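Local coordinates for Lmo0740 protein (Listeria monocytogenes, PDB 4RFA) that probably acts as a Crp-family transcription regulator, a cyclic nucleotide-binding-like domain joined to a DNA-binding domain, presumably with an activating role, at residues Val163-Glu168 / Pro178-Gln183; Ser73-Pro78 / Glu159-Glu164; Ile40-Glu45 / His95-Met100. All coordinates share one frame; numbering follows the deposited sequence.

Interaction 1. Residues Val163-Glu168 / Pro178-Gln183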
loop_
_atom_site.group_PDB
_atom_site.type_symbol
_atom_site.label_atom_id
_atom_site.label_comp_id
_atom_site.label_asym_id
_atom_site.label_seq_id
_atom_site.Cartn_x
_atom_site.Cartn_y
_atom_site.Cartn_z
ATOM N N VAL A 163 2.898 -8.586 -15.030
ATOM C CA VAL A 163 2.209 -7.336 -15.180
ATOM C C VAL A 163 3.180 -6.156 -14.967
ATOM O O VAL A 163 3.144 -5.194 -15.725
ATOM C CB VAL A 163 1.028 -7.231 -14.210
ATOM C CG1 VAL A 163 0.426 -5.811 -14.240
ATOM C CG2 VAL A 163 -0.033 -8.258 -14.575
ATOM N N GLU A 164 4.032 -6.213 -13.968
ATOM C CA GLU A 164 4.835 -5.062 -13.645
ATOM C C GLU A 164 5.962 -4.786 -14.589
ATOM O O GLU A 164 6.254 -3.674 -14.869
ATOM C CB GLU A 164 5.461 -5.246 -12.287
ATOM C CG GLU A 164 4.598 -4.821 -11.154
ATOM C CD GLU A 164 5.143 -5.265 -9.832
ATOM O OE1 GLU A 164 6.296 -5.668 -9.752
ATOM O OE2 GLU A 164 4.405 -5.195 -8.865
HETATM N N MSE A 165 6.605 -5.826 -15.055
HETATM C CA MSE A 165 7.938 -5.757 -15.485
HETATM C C MSE A 165 8.201 -6.693 -16.591
HETATM O O MSE A 165 9.350 -6.904 -16.944
HETATM C CB MSE A 165 8.483 -6.478 -14.297
HETATM C CG MSE A 165 9.797 -5.967 -13.821
HETATM SE SE MSE A 165 10.432 -7.228 -12.519
HETATM C CE MSE A 165 10.029 -6.017 -11.066
ATOM N N GLY A 166 7.171 -7.311 -17.118
ATOM C CA GLY A 166 7.374 -8.317 -18.126
ATOM C C GLY A 166 7.342 -7.737 -19.508
ATOM O O GLY A 166 6.698 -6.743 -19.743
ATOM N N THR A 167 8.032 -8.374 -20.431
ATOM C CA THR A 167 8.013 -7.906 -21.800
ATOM C C THR A 167 7.625 -8.981 -22.811
ATOM O O THR A 167 8.286 -9.995 -22.938
ATOM C CB THR A 167 9.339 -7.252 -22.173
ATOM O OG1 THR A 167 10.394 -7.848 -21.424
ATOM C CG2 THR A 167 9.295 -5.810 -21.818
ATOM N N GLU A 168 6.547 -8.718 -23.535
ATOM C CA GLU A 168 5.877 -9.694 -24.396
ATOM C C GLU A 168 6.691 -10.121 -25.639
ATOM O O GLU A 168 7.375 -9.306 -26.256
ATOM C CB GLU A 168 4.517 -9.131 -24.826
ATOM C CG GLU A 168 3.529 -10.182 -25.315
ATOM C CD GLU A 168 2.217 -9.589 -25.806
ATOM O OE1 GLU A 168 2.250 -8.614 -26.591
ATOM O OE2 GLU A 168 1.150 -10.113 -25.421
ATOM N N PRO A 178 12.584 -9.638 -16.583
ATOM C CA PRO A 178 13.983 -9.210 -16.537
ATOM C C PRO A 178 14.941 -10.226 -15.946
ATOM O O PRO A 178 14.601 -11.012 -15.058
ATOM C CB PRO A 178 13.953 -7.995 -15.608
ATOM C CG PRO A 178 12.567 -7.516 -15.654
ATOM C CD PRO A 178 11.721 -8.746 -15.777
ATOM N N ASN A 179 16.171 -10.086 -16.388
ATOM C CA ASN A 179 17.263 -10.953 -16.068
ATOM C C ASN A 179 17.559 -11.021 -14.590
ATOM O O ASN A 179 17.959 -12.068 -14.091
ATOM C CB ASN A 179 18.498 -10.422 -16.774
ATOM C CG ASN A 179 19.552 -11.476 -16.950
ATOM O OD1 ASN A 179 20.653 -11.364 -16.414
ATOM N ND2 ASN A 179 19.221 -12.513 -17.701
ATOM N N PHE A 180 17.384 -9.905 -13.886
ATOM C CA PHE A 180 17.674 -9.870 -12.459
ATOM C C PHE A 180 16.699 -10.720 -11.594
ATOM O O PHE A 180 17.006 -11.037 -10.457
ATOM C CB PHE A 180 17.786 -8.415 -11.950
ATOM C CG PHE A 180 16.471 -7.686 -11.892
ATOM C CD1 PHE A 180 15.623 -7.855 -10.814
ATOM C CD2 PHE A 180 16.102 -6.819 -12.918
ATOM C CE1 PHE A 180 14.418 -7.168 -10.741
ATOM C CE2 PHE A 180 14.902 -6.148 -12.872
ATOM C CZ PHE A 180 14.042 -6.332 -11.784
ATOM N N ILE A 181 15.543 -11.080 -12.122
ATOM C CA ILE A 181 14.663 -12.045 -11.474
ATOM C C ILE A 181 15.167 -13.479 -11.735
ATOM O O ILE A 181 14.843 -14.112 -12.779
ATOM C CB ILE A 181 13.211 -11.949 -11.940
ATOM C CG1 ILE A 181 12.660 -10.509 -11.875
ATOM C CG2 ILE A 181 12.337 -12.895 -11.089
ATOM C CD1 ILE A 181 12.485 -9.940 -10.512
ATOM N N ASN A 182 16.003 -13.948 -10.814
ATOM C CA ASN A 182 16.486 -15.318 -10.794
ATOM C C ASN A 182 15.852 -16.055 -9.656
ATOM O O ASN A 182 14.976 -15.532 -8.899
ATOM C CB ASN A 182 18.022 -15.389 -10.671
ATOM C CG ASN A 182 18.568 -14.605 -9.483
ATOM O OD1 ASN A 182 17.874 -14.318 -8.529
ATOM N ND2 ASN A 182 19.833 -14.294 -9.537
ATOM N N GLN A 183 16.280 -17.285 -9.515
ATOM C CA GLN A 183 15.782 -18.155 -8.466
ATOM C C GLN A 183 15.858 -17.600 -7.053
ATOM O O GLN A 183 14.918 -17.746 -6.249
ATOM C CB GLN A 183 16.494 -19.505 -8.538
ATOM C CG GLN A 183 15.716 -20.617 -7.871
ATOM C CD GLN A 183 16.261 -21.970 -8.231
ATOM O OE1 GLN A 183 16.051 -22.490 -9.345
ATOM N NE2 GLN A 183 16.985 -22.542 -7.302
#

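Interaction 2. Residues Ser73-Pro78 / Glu159-Glu164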
loop_
_atom_site.group_PDB
_atom_site.type_symbol
_atom_site.label_atom_id
_atom_site.label_comp_id
_atom_site.label_asym_id
_atom_site.label_seq_id
_atom_site.Cartn_x
_atom_site.Cartn_y
_atom_site.Cartn_z
ATOM N N SER A 73 9.897 -7.163 -0.168
ATOM C CA SER A 73 8.489 -6.834 0.060
ATOM C C SER A 73 7.876 -6.393 -1.221
ATOM O O SER A 73 6.745 -6.725 -1.506
ATOM C CB SER A 73 8.358 -5.670 1.083
ATOM O OG SER A 73 8.994 -6.058 2.299
ATOM N N ILE A 74 8.603 -5.590 -1.990
ATOM C CA ILE A 74 8.046 -5.100 -3.249
ATOM C C ILE A 74 9.168 -4.565 -4.104
ATOM O O ILE A 74 10.187 -4.187 -3.556
ATOM C CB ILE A 74 6.955 -3.987 -2.951
ATOM C CG1 ILE A 74 6.183 -3.579 -4.199
ATOM C CG2 ILE A 74 7.579 -2.808 -2.267
ATOM C CD1 ILE A 74 4.905 -2.776 -3.876
ATOM N N PHE A 75 8.974 -4.519 -5.424
ATOM C CA PHE A 75 9.920 -3.889 -6.300
ATOM C C PHE A 75 9.592 -2.424 -6.561
ATOM O O PHE A 75 8.465 -2.049 -6.514
ATOM C CB PHE A 75 9.995 -4.662 -7.606
ATOM C CG PHE A 75 10.610 -6.010 -7.435
ATOM C CD1 PHE A 75 11.996 -6.142 -7.347
ATOM C CD2 PHE A 75 9.827 -7.125 -7.246
ATOM C CE1 PHE A 75 12.589 -7.378 -7.119
ATOM C CE2 PHE A 75 10.409 -8.382 -7.001
ATOM C CZ PHE A 75 11.795 -8.506 -6.927
ATOM N N VAL A 76 10.611 -1.642 -6.920
ATOM C CA VAL A 76 10.493 -0.251 -7.317
ATOM C C VAL A 76 10.765 -0.232 -8.808
ATOM O O VAL A 76 11.820 -0.685 -9.246
ATOM C CB VAL A 76 11.635 0.520 -6.645
ATOM C CG1 VAL A 76 11.777 1.947 -7.192
ATOM C CG2 VAL A 76 11.441 0.456 -5.152
ATOM N N LEU A 77 9.825 0.302 -9.567
ATOM C CA LEU A 77 9.844 0.323 -11.018
ATOM C C LEU A 77 10.095 1.728 -11.561
ATOM O O LEU A 77 9.874 2.713 -10.855
ATOM C CB LEU A 77 8.476 -0.147 -11.552
ATOM C CG LEU A 77 7.861 -1.280 -10.754
ATOM C CD1 LEU A 77 6.467 -1.650 -11.251
ATOM C CD2 LEU A 77 8.751 -2.516 -10.789
ATOM N N PRO A 78 10.565 1.816 -12.820
ATOM C CA PRO A 78 10.599 3.077 -13.531
ATOM C C PRO A 78 9.249 3.769 -13.447
ATOM O O PRO A 78 8.219 3.106 -13.586
ATOM C CB PRO A 78 10.946 2.661 -14.988
ATOM C CG PRO A 78 11.659 1.362 -14.867
ATOM C CD PRO A 78 10.918 0.690 -13.705
ATOM N N GLU A 159 2.846 -13.761 -11.819
ATOM C CA GLU A 159 1.858 -12.934 -12.476
ATOM C C GLU A 159 2.002 -11.443 -12.184
ATOM O O GLU A 159 1.776 -10.626 -13.095
ATOM C CB GLU A 159 0.410 -13.414 -12.182
ATOM C CG GLU A 159 -0.646 -12.374 -12.453
ATOM C CD GLU A 159 -2.053 -12.779 -12.006
ATOM O OE1 GLU A 159 -2.518 -13.890 -12.342
ATOM O OE2 GLU A 159 -2.710 -11.945 -11.336
ATOM N N ASN A 160 2.240 -11.082 -10.922
ATOM C CA ASN A 160 2.416 -9.703 -10.520
ATOM C C ASN A 160 3.615 -9.145 -11.306
ATOM O O ASN A 160 3.604 -8.018 -11.809
ATOM C CB ASN A 160 2.817 -9.556 -9.032
ATOM C CG ASN A 160 1.686 -9.864 -7.999
ATOM O OD1 ASN A 160 0.500 -9.920 -8.297
ATOM N ND2 ASN A 160 2.092 -9.983 -6.737
ATOM N N LEU A 161 4.694 -9.896 -11.320
ATOM C CA LEU A 161 5.889 -9.422 -12.066
ATOM C C LEU A 161 5.641 -9.314 -13.584
ATOM O O LEU A 161 6.097 -8.383 -14.237
ATOM C CB LEU A 161 7.032 -10.351 -11.807
ATOM C CG LEU A 161 7.455 -10.336 -10.342
ATOM C CD1 LEU A 161 8.488 -11.404 -10.080
ATOM C CD2 LEU A 161 8.032 -8.998 -9.921
ATOM N N ALA A 162 4.881 -10.244 -14.152
ATOM C CA ALA A 162 4.599 -10.170 -15.597
ATOM C C ALA A 162 3.841 -8.909 -15.889
ATOM O O ALA A 162 4.120 -8.201 -16.839
ATOM C CB ALA A 162 3.804 -11.372 -16.064
ATOM N N VAL A 163 2.898 -8.586 -15.030
ATOM C CA VAL A 163 2.209 -7.336 -15.180
ATOM C C VAL A 163 3.180 -6.156 -14.967
ATOM O O VAL A 163 3.144 -5.194 -15.725
ATOM C CB VAL A 163 1.028 -7.231 -14.210
ATOM C CG1 VAL A 163 0.426 -5.811 -14.240
ATOM C CG2 VAL A 163 -0.033 -8.258 -14.575
ATOM N N GLU A 164 4.032 -6.213 -13.968
ATOM C CA GLU A 164 4.835 -5.062 -13.645
ATOM C C GLU A 164 5.962 -4.786 -14.589
ATOM O O GLU A 164 6.254 -3.674 -14.869
ATOM C CB GLU A 164 5.461 -5.246 -12.287
ATOM C CG GLU A 164 4.598 -4.821 -11.154
ATOM C CD GLU A 164 5.143 -5.265 -9.832
ATOM O OE1 GLU A 164 6.296 -5.668 -9.752
ATOM O OE2 GLU A 164 4.405 -5.195 -8.865
HETATM O O HOH W 1 6.763 -5.607 -6.870
#

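Interaction 3. Residues Ile40-Glu45 / His95-Met100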
loop_
_atom_site.group_PDB
_atom_site.type_symbol
_atom_site.label_atom_id
_atom_site.label_comp_id
_atom_site.label_asym_id
_atom_site.label_seq_id
_atom_site.Cartn_x
_atom_site.Cartn_y
_atom_site.Cartn_z
ATOM N N ILE A 40 19.634 2.736 -1.764
ATOM C CA ILE A 40 19.075 4.080 -1.952
ATOM C C ILE A 40 18.618 4.555 -0.562
ATOM O O ILE A 40 17.844 3.872 0.118
ATOM C CB ILE A 40 17.904 4.006 -2.962
ATOM C CG1 ILE A 40 18.438 3.615 -4.349
ATOM C CG2 ILE A 40 17.128 5.314 -3.035
ATOM C CD1 ILE A 40 17.356 3.179 -5.309
ATOM N N ILE A 41 19.119 5.695 -0.111
ATOM C CA ILE A 41 18.882 6.150 1.272
ATOM C C ILE A 41 18.332 7.564 1.224
ATOM O O ILE A 41 18.887 8.398 0.536
ATOM C CB ILE A 41 20.194 6.095 2.086
ATOM C CG1 ILE A 41 20.626 4.628 2.275
ATOM C CG2 ILE A 41 20.045 6.793 3.437
ATOM C CD1 ILE A 41 22.129 4.416 2.310
ATOM N N PHE A 42 17.238 7.831 1.928
ATOM C CA PHE A 42 16.682 9.192 1.967
ATOM C C PHE A 42 17.313 10.001 3.115
ATOM O O PHE A 42 17.131 9.642 4.270
ATOM C CB PHE A 42 15.146 9.169 2.144
ATOM C CG PHE A 42 14.424 8.149 1.279
ATOM C CD1 PHE A 42 14.714 8.022 -0.075
ATOM C CD2 PHE A 42 13.427 7.340 1.829
ATOM C CE1 PHE A 42 14.048 7.096 -0.859
ATOM C CE2 PHE A 42 12.752 6.413 1.052
ATOM C CZ PHE A 42 13.064 6.294 -0.297
ATOM N N GLU A 43 18.049 11.076 2.806
ATOM C CA GLU A 43 18.528 12.023 3.851
ATOM C C GLU A 43 17.358 12.676 4.566
ATOM O O GLU A 43 16.519 13.295 3.926
ATOM C CB GLU A 43 19.383 13.166 3.271
ATOM C CG GLU A 43 20.886 12.966 3.334
ATOM C CD GLU A 43 21.431 12.322 2.075
ATOM O OE1 GLU A 43 21.383 12.974 1.007
ATOM O OE2 GLU A 43 21.910 11.172 2.156
ATOM N N ASP A 44 17.327 12.593 5.891
ATOM C CA ASP A 44 16.218 13.170 6.662
ATOM C C ASP A 44 16.442 14.661 6.900
ATOM O O ASP A 44 16.371 15.136 8.027
ATOM C CB ASP A 44 15.979 12.405 7.982
ATOM C CG ASP A 44 17.270 11.978 8.665
ATOM O OD1 ASP A 44 18.072 11.266 8.023
ATOM O OD2 ASP A 44 17.477 12.338 9.842
ATOM N N GLU A 45 16.706 15.394 5.821
ATOM C CA GLU A 45 16.822 16.847 5.879
ATOM C C GLU A 45 15.483 17.445 6.328
ATOM O O GLU A 45 14.455 16.747 6.388
ATOM C CB GLU A 45 17.240 17.417 4.510
ATOM C CG GLU A 45 18.693 17.152 4.118
ATOM C CD GLU A 45 18.894 17.039 2.614
ATOM O OE1 GLU A 45 18.725 15.925 2.072
ATOM O OE2 GLU A 45 19.228 18.056 1.971
ATOM N N HIS A 95 12.376 -1.176 6.581
ATOM C CA HIS A 95 12.685 -1.712 5.255
ATOM C C HIS A 95 13.914 -0.933 4.703
ATOM O O HIS A 95 14.155 0.220 5.102
ATOM C CB HIS A 95 11.463 -1.539 4.309
ATOM C CG HIS A 95 10.328 -2.506 4.542
ATOM N ND1 HIS A 95 9.510 -2.460 5.656
ATOM C CD2 HIS A 95 9.839 -3.508 3.765
ATOM C CE1 HIS A 95 8.600 -3.414 5.575
ATOM N NE2 HIS A 95 8.779 -4.063 4.437
ATOM N N SER A 96 14.684 -1.557 3.806
ATOM C CA SER A 96 15.753 -0.850 3.050
ATOM C C SER A 96 15.628 -1.136 1.536
ATOM O O SER A 96 14.894 -2.035 1.148
ATOM C CB SER A 96 17.129 -1.250 3.554
ATOM O OG SER A 96 17.546 -2.472 2.994
ATOM N N ILE A 97 16.352 -0.390 0.705
ATOM C CA ILE A 97 16.097 -0.328 -0.732
ATOM C C ILE A 97 17.346 -0.581 -1.536
ATOM O O ILE A 97 18.256 0.178 -1.459
ATOM C CB ILE A 97 15.495 1.045 -1.114
ATOM C CG1 ILE A 97 14.169 1.219 -0.372
ATOM C CG2 ILE A 97 15.312 1.142 -2.626
ATOM C CD1 ILE A 97 13.479 2.555 -0.525
ATOM N N THR A 98 17.369 -1.656 -2.320
ATOM C CA THR A 98 18.565 -2.127 -2.986
ATOM C C THR A 98 18.357 -2.173 -4.476
ATOM O O THR A 98 17.337 -2.679 -4.952
ATOM C CB THR A 98 18.866 -3.565 -2.536
ATOM O OG1 THR A 98 18.958 -3.598 -1.113
ATOM C CG2 THR A 98 20.112 -4.112 -3.152
ATOM N N VAL A 99 19.339 -1.692 -5.214
ATOM C CA VAL A 99 19.296 -1.639 -6.641
ATOM C C VAL A 99 19.505 -3.030 -7.167
ATOM O O VAL A 99 20.467 -3.701 -6.790
ATOM C CB VAL A 99 20.348 -0.658 -7.176
ATOM C CG1 VAL A 99 20.410 -0.680 -8.687
ATOM C CG2 VAL A 99 19.987 0.743 -6.673
HETATM N N MSE A 100 18.592 -3.449 -8.038
HETATM C CA MSE A 100 18.541 -4.819 -8.536
HETATM C C MSE A 100 19.075 -4.997 -9.921
HETATM O O MSE A 100 19.464 -6.120 -10.328
HETATM C CB MSE A 100 17.068 -5.179 -8.643
HETATM C CG MSE A 100 16.540 -5.449 -7.263
HETATM SE SE MSE A 100 16.916 -7.333 -6.914
HETATM C CE MSE A 100 18.212 -7.110 -5.436
#

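Interaction 1. Residues Val163-Glu168 / Pro178-Gln183
Met165, modelled as selenomethionine, meets Pro178, Phe180 and Ile181 with one side chain and one carbonyl. The apolar contacts come first. Its CG lies 3.7 Å from CG of Pro178, the two side chains crossing at about a right angle, and its SE reaches CD1 of Ile181 at 3.9 Å. A bend at the last torsion carries CE toward Phe180, 4.1 Å from its CZ.

A Met-aromatic contact adds to this. SE is 3.8 Å from CZ of Phe180 and 4.9 Å from the ring centroid, 57° off the ring normal, an oblique approach. With chi1 at 72° the Phe180 ring is tucked over its own backbone, and CZ at its far end is what meets SE.

The backbone enters once, where Met165 O touches CD of Pro178 at 3.2 Å. Within 178-183, a type I turn closed by Ile181 N to Pro178 O presents the three residues on one short loop. Tyr57 and Phe75 also touch both Met165 and Phe180.

No hydrogen bond joins the segments. The contact between the C-terminal part of helix 150-165 and this loop therefore rests on apolar and Met-aromatic packing, with sulfur expected at the SE position in the native residue.

Interaction 2. Residues Ser73-Pro78 / Glu159-Glu164
Phe75, near the end of strand 72-76, and Leu77, just beyond it, meet Leu161 and Glu164, one turn apart on the helix. The backbones stay well separated, with CA atoms 9.0 Å apart for Phe75 and Leu161 and 7.8 Å apart for Leu77 and Glu164, so side chains bridge the gap.

The tight part is apolar. CD2 of Leu161 lies 3.7 Å from CD2 of Phe75 and also touches the neighbouring CE2, an oblique approach in which the two side chains cross at about a right angle. CD1 of Leu77 packs against the aliphatic part of Glu164, 3.7 Å from CG and 3.9 Å from CB. Glu164 is extended beyond CG (chi2 169°), which lays its methylenes against Leu77 and carries the carboxylate past it, where OE1 ends 4.1 Å from Leu77 CD2.

The looser, polar side lies at the carboxylate, where a water spans the two segments. It accepts from Phe75 N at 2.9 Å and donates to Glu164 OE1 at 2.9 Å, so the strand amide and the helix acid are linked without direct contact. The other oxygen, OE2, forms a salt bridge with NE of Arg138, whose NH2 also bonds Phe75 O; this probably keeps the carboxylate ionised.

Arg138 belongs to helix 126-143, which thus supports both segments; its side chain is touched by Leu77 too. Tyr189 of helix 183-189 meets the Phe75 ring and bonds Asn160. Strand 58-62 pairs with 72-76, and its Ala59 touches Phe75; the pairing carries a classic beta bulge at Ser73 and Ile74 opposite Val60. The contact consequently joins the edge strand of a three-stranded sheet to helix 150-165.

Interaction 3. Residues Ile40-Glu45 / His95-Met100
In both Ile40 and Ile97 the CG1 branch stands opposite the carbonyl carbon while CG2 stands opposite the backbone N, and in Ile97 (chi1 -61°) this turns CG2 toward Ile40 and sends CD1 to Phe42. The extended end of Ile40 (chi2 165°) then places its CD1 against Val99, two residues on from Ile97, which meets it through CG2.

CG2 of Ile97 lies 3.9 Å from CB and 3.9 Å from CD1 of Ile40. CD1 of Ile40 touches CG2 of Val99 at 3.8 Å, the side chains crossing at about a right angle. CZ of Phe42 is 3.8 Å from CD1 of Ile97, obliquely to the ring, which also stacks on Phe51.

A single hydrogen bond ties the backbones: Ile40 N donates to Ile97 O over 2.9 Å, nearly straight at 160°. Val99 continues the pairing with Asn37 and Glu38, so the loop before strand 49-55 follows the edge of strand 95-99. Tyr34 and Leu104, touching Ile40 and Val99, lie on strands of the four-stranded sheet, and 95-99 belongs to the three-stranded one; the contact thus packs between two antiparallel sheets, consistent with the beta-roll of Crp-family cyclic nucleotide-binding domains.

How the interactions relate
Interaction 2 lies nearest the chain's centre, while interactions 1 and 3 sit on opposite sides of that centre. Interactions 1 and 2 share helix 150-165 and form one cluster: CE of Met165 packs on CG of Phe75 at 3.7 Å, and Ile181 and Phe180 also reach that ring. Interaction 3 uses the other outer strand of the sheet that interaction 2 reaches through 72-76. Chemistry follows place. Interaction 3, within the beta domain, combines a direct backbone bond with mostly buried apolar packing; interaction 2, between domains, adds a bridging water and an acid paired with Arg138 outside both segments; interaction 1, only partly buried, has no hydrogen bond across it.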